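Local coordinates for BF1531-like N-terminal domain-containing protein (Bacteroides fragilis, PDB 3SLR) that is of unknown function but binds magnesium in a phosphatase-like domain and probably hydrolyses ester bonds, at residues L28-Q34 with E55-V61; D78-H84 with I120-Y126; L109-R113 with E157-I161. All blocks are in the same frame, centred on the assembly; numbering follows the deposited sequence.

Contact 1: L28-Q34 with E55-V61; sequences LGDTATQ and EAEYNQV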
loop_
_atom_site.group_PDB
_atom_site.type_symbol
_atom_site.label_atom_id
_atom_site.label_comp_id
_atom_site.label_asym_id
_atom_site.label_seq_id
_atom_site.Cartn_x
_atom_site.Cartn_y
_atom_site.Cartn_z
ATOM N N LEU A 28 -5.428 2.875 18.880
ATOM C CA LEU A 28 -6.225 3.906 19.542
ATOM C C LEU A 28 -6.898 4.773 18.480
ATOM O O LEU A 28 -6.229 5.299 17.591
ATOM C CB LEU A 28 -5.335 4.779 20.433
ATOM C CG LEU A 28 -4.405 4.071 21.425
ATOM C CD1 LEU A 28 -3.081 3.726 20.750
ATOM C CD2 LEU A 28 -4.146 4.946 22.630
ATOM N N GLY A 29 -8.212 4.934 18.577
ATOM C CA GLY A 29 -8.940 5.690 17.569
ATOM C C GLY A 29 -10.055 6.531 18.146
ATOM O O GLY A 29 -10.433 6.347 19.307
ATOM N N ASP A 30 -10.576 7.464 17.348
ATOM C CA ASP A 30 -11.702 8.292 17.790
ATOM C C ASP A 30 -13.039 7.862 17.171
ATOM O O ASP A 30 -14.056 8.549 17.305
ATOM C CB ASP A 30 -11.433 9.797 17.600
ATOM C CG ASP A 30 -11.160 10.193 16.141
ATOM O OD1 ASP A 30 -11.560 9.478 15.201
ATOM O OD2 ASP A 30 -10.557 11.263 15.937
ATOM N N THR A 31 -13.028 6.716 16.503
ATOM C CA THR A 31 -14.270 6.046 16.105
ATOM C C THR A 31 -14.215 4.623 16.666
ATOM O O THR A 31 -13.238 4.258 17.307
ATOM C CB THR A 31 -14.483 6.040 14.578
ATOM O OG1 THR A 31 -13.384 5.385 13.912
ATOM C CG2 THR A 31 -14.622 7.474 14.063
ATOM N N ALA A 32 -15.253 3.823 16.447
ATOM C CA ALA A 32 -15.260 2.467 17.008
ATOM C C ALA A 32 -14.240 1.570 16.309
ATOM O O ALA A 32 -14.284 1.402 15.091
ATOM C CB ALA A 32 -16.648 1.863 16.937
ATOM N N THR A 33 -13.331 0.979 17.087
ATOM C CA THR A 33 -12.181 0.278 16.499
ATOM C C THR A 33 -12.213 -1.251 16.603
ATOM O O THR A 33 -11.252 -1.916 16.213
ATOM C CB THR A 33 -10.830 0.783 17.103
ATOM O OG1 THR A 33 -10.890 0.752 18.536
ATOM C CG2 THR A 33 -10.531 2.197 16.652
ATOM N N GLN A 34 -13.306 -1.821 17.103
ATOM C CA GLN A 34 -13.306 -3.263 17.383
ATOM C C GLN A 34 -13.126 -4.142 16.144
ATOM O O GLN A 34 -12.386 -5.117 16.192
ATOM C CB GLN A 34 -14.544 -3.694 18.177
ATOM C CG GLN A 34 -14.690 -3.009 19.525
ATOM C CD GLN A 34 -15.449 -1.688 19.446
ATOM O OE1 GLN A 34 -15.751 -1.188 18.357
ATOM N NE2 GLN A 34 -15.779 -1.128 20.610
ATOM N N GLU A 55 -6.400 -2.600 22.498
ATOM C CA GLU A 55 -7.279 -1.567 21.967
ATOM C C GLU A 55 -7.596 -0.606 23.093
ATOM O O GLU A 55 -8.054 -1.026 24.168
ATOM C CB GLU A 55 -8.587 -2.221 21.534
ATOM C CG GLU A 55 -9.036 -1.966 20.133
ATOM C CD GLU A 55 -10.436 -2.514 19.902
ATOM O OE1 GLU A 55 -11.328 -1.719 19.545
ATOM O OE2 GLU A 55 -10.640 -3.737 20.097
ATOM N N ALA A 56 -7.364 0.681 22.864
ATOM C CA ALA A 56 -7.785 1.690 23.822
ATOM C C ALA A 56 -9.299 1.743 23.808
ATOM O O ALA A 56 -9.932 1.391 22.805
ATOM C CB ALA A 56 -7.206 3.052 23.472
ATOM N N GLU A 57 -9.882 2.166 24.925
ATOM C CA GLU A 57 -11.316 2.369 24.982
ATOM C C GLU A 57 -11.721 3.441 23.983
ATOM O O GLU A 57 -10.891 4.242 23.546
ATOM C CB GLU A 57 -11.747 2.775 26.388
ATOM C CG GLU A 57 -11.384 1.739 27.435
ATOM C CD GLU A 57 -11.936 0.361 27.114
ATOM O OE1 GLU A 57 -13.095 0.261 26.665
ATOM O OE2 GLU A 57 -11.205 -0.633 27.308
ATOM N N TYR A 58 -13.002 3.462 23.641
ATOM C CA TYR A 58 -13.520 4.410 22.647
ATOM C C TYR A 58 -13.105 5.868 22.877
ATOM O O TYR A 58 -13.321 6.432 23.951
ATOM C CB TYR A 58 -15.046 4.307 22.566
ATOM C CG TYR A 58 -15.685 5.318 21.628
ATOM C CD1 TYR A 58 -15.737 5.090 20.259
ATOM C CD2 TYR A 58 -16.241 6.492 22.115
ATOM C CE1 TYR A 58 -16.324 6.009 19.399
ATOM C CE2 TYR A 58 -16.829 7.415 21.269
ATOM C CZ TYR A 58 -16.869 7.171 19.912
ATOM O OH TYR A 58 -17.456 8.099 19.076
ATOM N N ASN A 59 -12.526 6.474 21.842
ATOM C CA ASN A 59 -12.190 7.895 21.842
ATOM C C ASN A 59 -11.335 8.336 23.044
ATOM O O ASN A 59 -11.660 9.296 23.743
ATOM C CB ASN A 59 -13.471 8.735 21.715
ATOM C CG ASN A 59 -13.190 10.208 21.519
ATOM O OD1 ASN A 59 -12.200 10.590 20.899
ATOM N ND2 ASN A 59 -14.074 11.050 22.046
ATOM N N GLN A 60 -10.238 7.626 23.273
ATOM C CA GLN A 60 -9.317 7.965 24.357
ATOM C C GLN A 60 -7.884 8.135 23.863
ATOM O O GLN A 60 -6.932 7.847 24.590
ATOM C CB GLN A 60 -9.366 6.910 25.475
ATOM C CG GLN A 60 -10.694 6.865 26.217
ATOM C CD GLN A 60 -10.607 6.075 27.509
ATOM O OE1 GLN A 60 -9.541 5.583 27.875
ATOM N NE2 GLN A 60 -11.734 5.953 28.208
ATOM N N VAL A 61 -7.730 8.611 22.631
ATOM C CA VAL A 61 -6.402 8.759 22.059
ATOM C C VAL A 61 -5.555 9.700 22.902
ATOM O O VAL A 61 -4.519 9.311 23.426
ATOM C CB VAL A 61 -6.454 9.280 20.613
ATOM C CG1 VAL A 61 -5.050 9.556 20.099
ATOM C CG2 VAL A 61 -7.158 8.270 19.722
HETATM O O HOH W 1 -9.260 5.412 21.752
HETATM O O HOH W 2 -9.751 2.694 20.121
HETATM O O HOH W 3 -15.134 10.457 18.945
HETATM O O HOH W 4 -12.196 4.014 19.761
HETATM O O HOH W 5 -11.877 -6.528 18.621
#
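Leu28 rests on the methyl of Ala56, its CG 3.6 Å from Ala56 CB and its CD2 branch only slightly farther, while Val61 packs its CG2 branch against Leu28 CB and alongside the main chain, 3.7 Å from Gly29 N. Glu55, which buries almost as much surface as Leu28, sends its acidic end across to the turn after the strand. There Thr33 OG1 donates to Glu55 OE1 over 2.7 Å, meeting the lone pair that points away from the second carboxylate oxygen. With chi1 at 51°, Thr33 OG1 sits between its own backbone N and carbonyl carbon, where it also accepts a hydrogen from water 2; that water is held as well by Gly29 N and Ala56 O. Gly29-Asp30-Thr31 lies at the end of the first strand of a parallel sheet, the position that in SGNH hydrolases usually holds a Gly-Asp-Ser block, consistent with the family's clan; Asp30 OD1 is hydrogen-bonded to Ser85. Around Gly29 O the chains are joined by one weak direct bond, 3.3 Å from Asn59 N, and by water 1, which links the same carbonyl to Glu57 O and Gln60 N, the N-cap residue of helix 61-66. Tyr58 brings its ring edge to the backbone, CE1 3.8 Å from Ala32 N, and its hydroxyl is hydrogen-bonded to Glu195.

Contact 2: D78-H84 with I120-Y126; sequences DYTIIFH and IGRVIYY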
loop_
_atom_site.group_PDB
_atom_site.type_symbol
_atom_site.label_atom_id
_atom_site.label_comp_id
_atom_site.label_asym_id
_atom_site.label_seq_id
_atom_site.Cartn_x
_atom_site.Cartn_y
_atom_site.Cartn_z
ATOM N N ASP A 78 5.089 -2.591 20.679
ATOM C CA ASP A 78 6.094 -2.538 19.626
ATOM C C ASP A 78 5.650 -1.575 18.521
ATOM O O ASP A 78 6.476 -0.887 17.918
ATOM C CB ASP A 78 6.306 -3.925 19.039
ATOM C CG ASP A 78 6.859 -4.904 20.049
ATOM O OD1 ASP A 78 7.882 -4.575 20.680
ATOM O OD2 ASP A 78 6.266 -5.991 20.213
ATOM N N TYR A 79 4.344 -1.537 18.267
ATOM C CA TYR A 79 3.761 -0.591 17.309
ATOM C C TYR A 79 2.560 0.088 17.927
ATOM O O TYR A 79 1.816 -0.534 18.676
ATOM C CB TYR A 79 3.337 -1.309 16.025
ATOM C CG TYR A 79 4.510 -1.838 15.249
ATOM C CD1 TYR A 79 5.045 -3.083 15.529
ATOM C CD2 TYR A 79 5.103 -1.076 14.251
ATOM C CE1 TYR A 79 6.141 -3.567 14.824
ATOM C CE2 TYR A 79 6.196 -1.547 13.548
ATOM C CZ TYR A 79 6.707 -2.791 13.838
ATOM O OH TYR A 79 7.796 -3.262 13.131
ATOM N N THR A 80 2.383 1.368 17.608
ATOM C CA THR A 80 1.241 2.147 18.075
ATOM C C THR A 80 0.517 2.697 16.851
ATOM O O THR A 80 1.060 3.505 16.111
ATOM C CB THR A 80 1.683 3.317 18.983
ATOM O OG1 THR A 80 2.245 2.791 20.197
ATOM C CG2 THR A 80 0.505 4.214 19.343
ATOM N N ILE A 81 -0.698 2.230 16.629
ATOM C CA ILE A 81 -1.493 2.669 15.500
ATOM C C ILE A 81 -2.520 3.668 16.007
ATOM O O ILE A 81 -3.326 3.357 16.892
ATOM C CB ILE A 81 -2.221 1.486 14.838
ATOM C CG1 ILE A 81 -1.219 0.419 14.398
ATOM C CG2 ILE A 81 -3.084 1.972 13.662
ATOM C CD1 ILE A 81 -1.875 -0.867 13.984
ATOM N N ILE A 82 -2.475 4.876 15.460
ATOM C CA ILE A 82 -3.441 5.917 15.815
ATOM C C ILE A 82 -4.387 6.139 14.643
ATOM O O ILE A 82 -3.945 6.359 13.507
ATOM C CB ILE A 82 -2.743 7.264 16.116
ATOM C CG1 ILE A 82 -1.618 7.093 17.151
ATOM C CG2 ILE A 82 -3.768 8.330 16.539
ATOM C CD1 ILE A 82 -2.091 6.750 18.548
ATOM N N PHE A 83 -5.684 6.096 14.919
ATOM C CA PHE A 83 -6.686 6.376 13.901
ATOM C C PHE A 83 -7.526 7.585 14.313
ATOM O O PHE A 83 -8.544 7.441 14.993
ATOM C CB PHE A 83 -7.588 5.150 13.703
ATOM C CG PHE A 83 -8.550 5.282 12.552
ATOM C CD1 PHE A 83 -8.415 6.308 11.622
ATOM C CD2 PHE A 83 -9.583 4.363 12.398
ATOM C CE1 PHE A 83 -9.301 6.419 10.554
ATOM C CE2 PHE A 83 -10.462 4.450 11.340
ATOM C CZ PHE A 83 -10.329 5.486 10.409
ATOM N N HIS A 84 -7.055 8.774 13.944
ATOM C CA HIS A 84 -7.843 10.002 14.009
ATOM C C HIS A 84 -8.596 10.131 12.686
ATOM O O HIS A 84 -7.976 10.222 11.625
ATOM C CB HIS A 84 -6.918 11.213 14.128
ATOM C CG HIS A 84 -6.491 11.535 15.525
ATOM N ND1 HIS A 84 -5.214 11.960 15.826
ATOM C CD2 HIS A 84 -7.179 11.556 16.692
ATOM C CE1 HIS A 84 -5.126 12.202 17.121
ATOM N NE2 HIS A 84 -6.308 11.971 17.667
ATOM N N ILE A 120 8.025 5.905 21.974
ATOM C CA ILE A 120 7.406 4.641 22.375
ATOM C C ILE A 120 7.165 3.667 21.206
ATOM O O ILE A 120 6.084 3.640 20.627
ATOM C CB ILE A 120 6.067 4.924 23.083
ATOM C CG1 ILE A 120 5.487 3.639 23.694
ATOM C CG2 ILE A 120 5.107 5.663 22.140
ATOM C CD1 ILE A 120 6.176 3.237 24.960
ATOM N N GLY A 121 8.162 2.850 20.876
ATOM C CA GLY A 121 8.047 1.955 19.737
ATOM C C GLY A 121 7.863 2.761 18.460
ATOM O O GLY A 121 8.192 3.946 18.419
ATOM N N ARG A 122 7.346 2.119 17.418
ATOM C CA ARG A 122 7.058 2.807 16.162
ATOM C C ARG A 122 5.595 3.214 16.114
ATOM O O ARG A 122 4.725 2.506 16.622
ATOM C CB ARG A 122 7.396 1.924 14.965
ATOM C CG ARG A 122 8.873 1.890 14.605
ATOM C CD ARG A 122 9.553 0.662 15.163
ATOM N NE ARG A 122 10.907 0.520 14.632
ATOM C CZ ARG A 122 11.648 -0.575 14.755
ATOM N NH1 ARG A 122 11.169 -1.638 15.389
ATOM N NH2 ARG A 122 12.867 -0.607 14.233
ATOM N N VAL A 123 5.324 4.368 15.517
ATOM C CA VAL A 123 3.963 4.859 15.392
ATOM C C VAL A 123 3.516 4.726 13.950
ATOM O O VAL A 123 4.265 5.053 13.045
ATOM C CB VAL A 123 3.865 6.339 15.821
ATOM C CG1 VAL A 123 2.495 6.932 15.462
ATOM C CG2 VAL A 123 4.139 6.455 17.309
ATOM N N ILE A 124 2.319 4.187 13.748
ATOM C CA ILE A 124 1.694 4.191 12.431
ATOM C C ILE A 124 0.439 5.061 12.516
ATOM O O ILE A 124 -0.445 4.824 13.346
ATOM C CB ILE A 124 1.339 2.772 11.970
ATOM C CG1 ILE A 124 2.605 1.914 11.886
ATOM C CG2 ILE A 124 0.655 2.831 10.612
ATOM C CD1 ILE A 124 2.322 0.445 11.695
ATOM N N TYR A 125 0.369 6.069 11.656
ATOM C CA TYR A 125 -0.631 7.116 11.796
ATOM C C TYR A 125 -1.383 7.271 10.481
ATOM O O TYR A 125 -0.772 7.571 9.451
ATOM C CB TYR A 125 0.058 8.436 12.182
ATOM C CG TYR A 125 -0.898 9.540 12.607
ATOM C CD1 TYR A 125 -1.505 10.352 11.670
ATOM C CD2 TYR A 125 -1.180 9.767 13.950
ATOM C CE1 TYR A 125 -2.386 11.359 12.050
ATOM C CE2 TYR A 125 -2.055 10.772 14.346
ATOM C CZ TYR A 125 -2.657 11.559 13.388
ATOM O OH TYR A 125 -3.517 12.552 13.768
ATOM N N TYR A 126 -2.697 7.028 10.500
ATOM C CA TYR A 126 -3.512 7.215 9.295
ATOM C C TYR A 126 -3.668 8.696 8.995
ATOM O O TYR A 126 -4.086 9.451 9.861
ATOM C CB TYR A 126 -4.908 6.587 9.453
ATOM C CG TYR A 126 -4.879 5.100 9.719
ATOM C CD1 TYR A 126 -5.228 4.592 10.961
ATOM C CD2 TYR A 126 -4.479 4.200 8.726
ATOM C CE1 TYR A 126 -5.194 3.226 11.210
ATOM C CE2 TYR A 126 -4.436 2.832 8.977
ATOM C CZ TYR A 126 -4.797 2.353 10.217
ATOM O OH TYR A 126 -4.752 0.988 10.476
HETATM O O HOH W 6 9.060 -1.680 17.356
HETATM O O HOH W 7 -4.749 8.883 12.408
#
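Strands 79-83 and 122-126 are adjacent parallel strands in the core of a five-stranded parallel sheet, their axes 4.6 Å apart at closest approach and turned by 19°. The main chains alternate as parallel strands do: Thr80 N donates to Arg122 O at 2.8 Å, Ile124 N to Thr80 O, and Ile82 N to Ile124 O. At the C-terminal end the pair opens: Tyr126 N reaches Ile82 O only weakly at 3.3 Å, and water 7 ties Ile82 O and Tyr126 O to His84 N. The same water lies over the centre of the Tyr125 ring. That ring lies against Ile82, CD2 3.7 Å from Ile82 CB, and its hydroxyl forms a 2.7 Å hydrogen bond with His84 ND1, near the imidazole plane. Tyr128 is a second hydrogen-bond partner of this hydroxyl. The His84 ring, gripped at ND1 and hydrogen-bonded through NE2 to Glu62, is fixed in rotation. At the same end Tyr126 makes a T-shaped pair with Phe83: the tyrosine edge points at the phenyl face, centroids 5.1 Å apart and planes at 69°. With CG beside its backbone N (chi1 -60°), Tyr126 also brings CE1 to 3.5 Å from Ile81 CG2. Helix 203-217 covers the face carrying Tyr79, Ile81 and Ile124 and also touches Tyr126; helix 104-118 packs on Ile82 and Tyr125 opposite, and strand 22-29 flanks strand 79-83.

Contact 3: L109-R113 with E157-I161; sequences LDFVR and ELMNI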
loop_
_atom_site.group_PDB
_atom_site.type_symbol
_atom_site.label_atom_id
_atom_site.label_comp_id
_atom_site.label_asym_id
_atom_site.label_seq_id
_atom_site.Cartn_x
_atom_site.Cartn_y
_atom_site.Cartn_z
ATOM N N LEU A 109 -1.211 18.881 14.723
ATOM C CA LEU A 109 0.209 18.651 14.454
ATOM C C LEU A 109 1.019 18.689 15.749
ATOM O O LEU A 109 1.928 17.892 15.934
ATOM C CB LEU A 109 0.754 19.662 13.443
ATOM C CG LEU A 109 0.257 19.500 12.004
ATOM C CD1 LEU A 109 0.544 20.755 11.218
ATOM C CD2 LEU A 109 0.947 18.295 11.360
ATOM N N ASP A 110 0.680 19.605 16.651
ATOM C CA ASP A 110 1.336 19.640 17.952
ATOM C C ASP A 110 1.142 18.319 18.700
ATOM O O ASP A 110 2.081 17.798 19.313
ATOM C CB ASP A 110 0.824 20.812 18.803
ATOM C CG ASP A 110 1.392 22.155 18.358
ATOM O OD1 ASP A 110 2.379 22.170 17.590
ATOM O OD2 ASP A 110 0.854 23.202 18.792
ATOM N N PHE A 111 -0.073 17.777 18.665
ATOM C CA PHE A 111 -0.317 16.522 19.360
ATOM C C PHE A 111 0.508 15.400 18.732
ATOM O O PHE A 111 1.089 14.565 19.435
ATOM C CB PHE A 111 -1.789 16.123 19.350
ATOM C CG PHE A 111 -2.019 14.770 19.955
ATOM C CD1 PHE A 111 -1.945 14.598 21.330
ATOM C CD2 PHE A 111 -2.248 13.665 19.154
ATOM C CE1 PHE A 111 -2.118 13.343 21.900
ATOM C CE2 PHE A 111 -2.422 12.402 19.715
ATOM C CZ PHE A 111 -2.358 12.244 21.095
ATOM N N VAL A 112 0.549 15.375 17.402
ATOM C CA VAL A 112 1.337 14.359 16.711
ATOM C C VAL A 112 2.822 14.439 17.095
ATOM O O VAL A 112 3.454 13.413 17.375
ATOM C CB VAL A 112 1.142 14.435 15.190
ATOM C CG1 VAL A 112 2.083 13.464 14.477
ATOM C CG2 VAL A 112 -0.306 14.130 14.842
ATOM N N ARG A 113 3.379 15.647 17.127
ATOM C CA ARG A 113 4.776 15.799 17.545
ATOM C C ARG A 113 4.991 15.349 18.986
ATOM O O ARG A 113 6.009 14.728 19.310
ATOM C CB ARG A 113 5.248 17.245 17.368
ATOM C CG ARG A 113 5.309 17.679 15.906
ATOM C CD ARG A 113 6.189 18.911 15.713
ATOM N NE ARG A 113 7.609 18.564 15.799
ATOM C CZ ARG A 113 8.591 19.307 15.291
ATOM N NH1 ARG A 113 8.302 20.442 14.662
ATOM N NH2 ARG A 113 9.857 18.917 15.408
ATOM N N GLU A 157 1.895 18.849 6.292
ATOM C CA GLU A 157 2.812 18.896 7.431
ATOM C C GLU A 157 3.019 17.529 8.085
ATOM O O GLU A 157 4.085 17.258 8.623
ATOM C CB GLU A 157 2.342 19.921 8.469
ATOM C CG GLU A 157 2.362 21.359 7.962
ATOM C CD GLU A 157 3.747 21.836 7.528
ATOM O OE1 GLU A 157 4.758 21.150 7.814
ATOM O OE2 GLU A 157 3.822 22.909 6.895
ATOM N N LEU A 158 2.004 16.667 8.041
ATOM C CA LEU A 158 2.168 15.305 8.530
ATOM C C LEU A 158 3.277 14.602 7.773
ATOM O O LEU A 158 4.050 13.840 8.350
ATOM C CB LEU A 158 0.873 14.503 8.387
ATOM C CG LEU A 158 -0.169 14.640 9.486
ATOM C CD1 LEU A 158 -1.431 13.900 9.053
ATOM C CD2 LEU A 158 0.376 14.088 10.808
HETATM N N MSE A 159 3.361 14.843 6.471
HETATM C CA MSE A 159 4.435 14.212 5.711
HETATM C C MSE A 159 5.806 14.729 6.149
HETATM O O MSE A 159 6.776 13.963 6.244
HETATM C CB MSE A 159 4.208 14.394 4.214
HETATM C CG MSE A 159 2.937 13.713 3.762
HETATM SE SE MSE A 159 2.831 13.581 1.807
HETATM C CE MSE A 159 1.005 12.845 1.689
ATOM N N ASN A 160 5.883 16.025 6.430
ATOM C CA ASN A 160 7.110 16.606 6.956
ATOM C C ASN A 160 7.469 16.030 8.327
ATOM O O ASN A 160 8.640 15.783 8.609
ATOM C CB ASN A 160 7.029 18.134 6.981
ATOM C CG ASN A 160 6.936 18.731 5.582
ATOM O OD1 ASN A 160 7.424 18.142 4.616
ATOM N ND2 ASN A 160 6.302 19.899 5.468
ATOM N N ILE A 161 6.468 15.784 9.170
ATOM C CA ILE A 161 6.735 15.109 10.439
ATOM C C ILE A 161 7.340 13.721 10.205
ATOM O O ILE A 161 8.297 13.335 10.882
ATOM C CB ILE A 161 5.480 15.015 11.331
ATOM C CG1 ILE A 161 5.083 16.404 11.831
ATOM C CG2 ILE A 161 5.724 14.085 12.529
ATOM C CD1 ILE A 161 3.772 16.405 12.586
#
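Leu109 straddles the side-chain root of Glu157: its CD1 stands 3.4 Å from Glu157 CB, and its CD2 almost as close to the same carbon. CD2 also meets the tip of Ile161, 3.6 Å from Ile161 CD1. That isoleucine reaches across by an extended chain, chi2 174°, and its CD1 is shared by three residues of the facing helix, lying 3.9 Å from Val112 CG1 and near the aliphatic CG of Arg113 too. Val112 in turn touches Leu158 at about a right angle, its CG2 4.1 Å from Leu158 CD2. All of this is apolar packing, with no hydrogen bond between the segments. The polar ends are turned to partners of their own. Asn160 ND2 donates to Glu157 OE1 over 3.1 Å within the same helical turn, the oxygen lying close to the amide plane while the donor stands well above the plane of the carboxylate. The chain of Arg113 bends at chi3 (75°), and its NE is hydrogen-bonded to Tyr165. Beneath the patch lies the sheet: Val112 and Leu158 both touch Tyr125 of strand 122-126, and Val112 and Ile161 touch Phe168 of strand 168-171. The segments run 14° from parallel, axes 10.8 Å apart, side by side on one face of the sheet, as expected of successive crossover helices in the three-layer alpha/beta/alpha fold of the SGNH-hydrolase clan.

How the contacts relate
All three contacts belong to the N-terminal, SGNH-like domain. Contacts 1 and 2 have centres about 13 Å apart and are joined through the sheet, since strand 22-29 pairs with strand 79-83: Leu28 N lies 2.9 Å from Ile81 O, and Leu28 O 2.8 Å from Phe83 N. Contacts 2 and 3, also about 13 Å between centres, alternate along the chain, and the helices of contact 3 lie on the face of contact 2 that carries Tyr125. Contacts 1 and 3, about 20 Å apart between centres, still touch, Val61 CG1 being 3.9 Å from Phe111 CE2. None lies near the magnesium site of Asp228, Asp230 and Asp336, which belongs to the phosphatase domain.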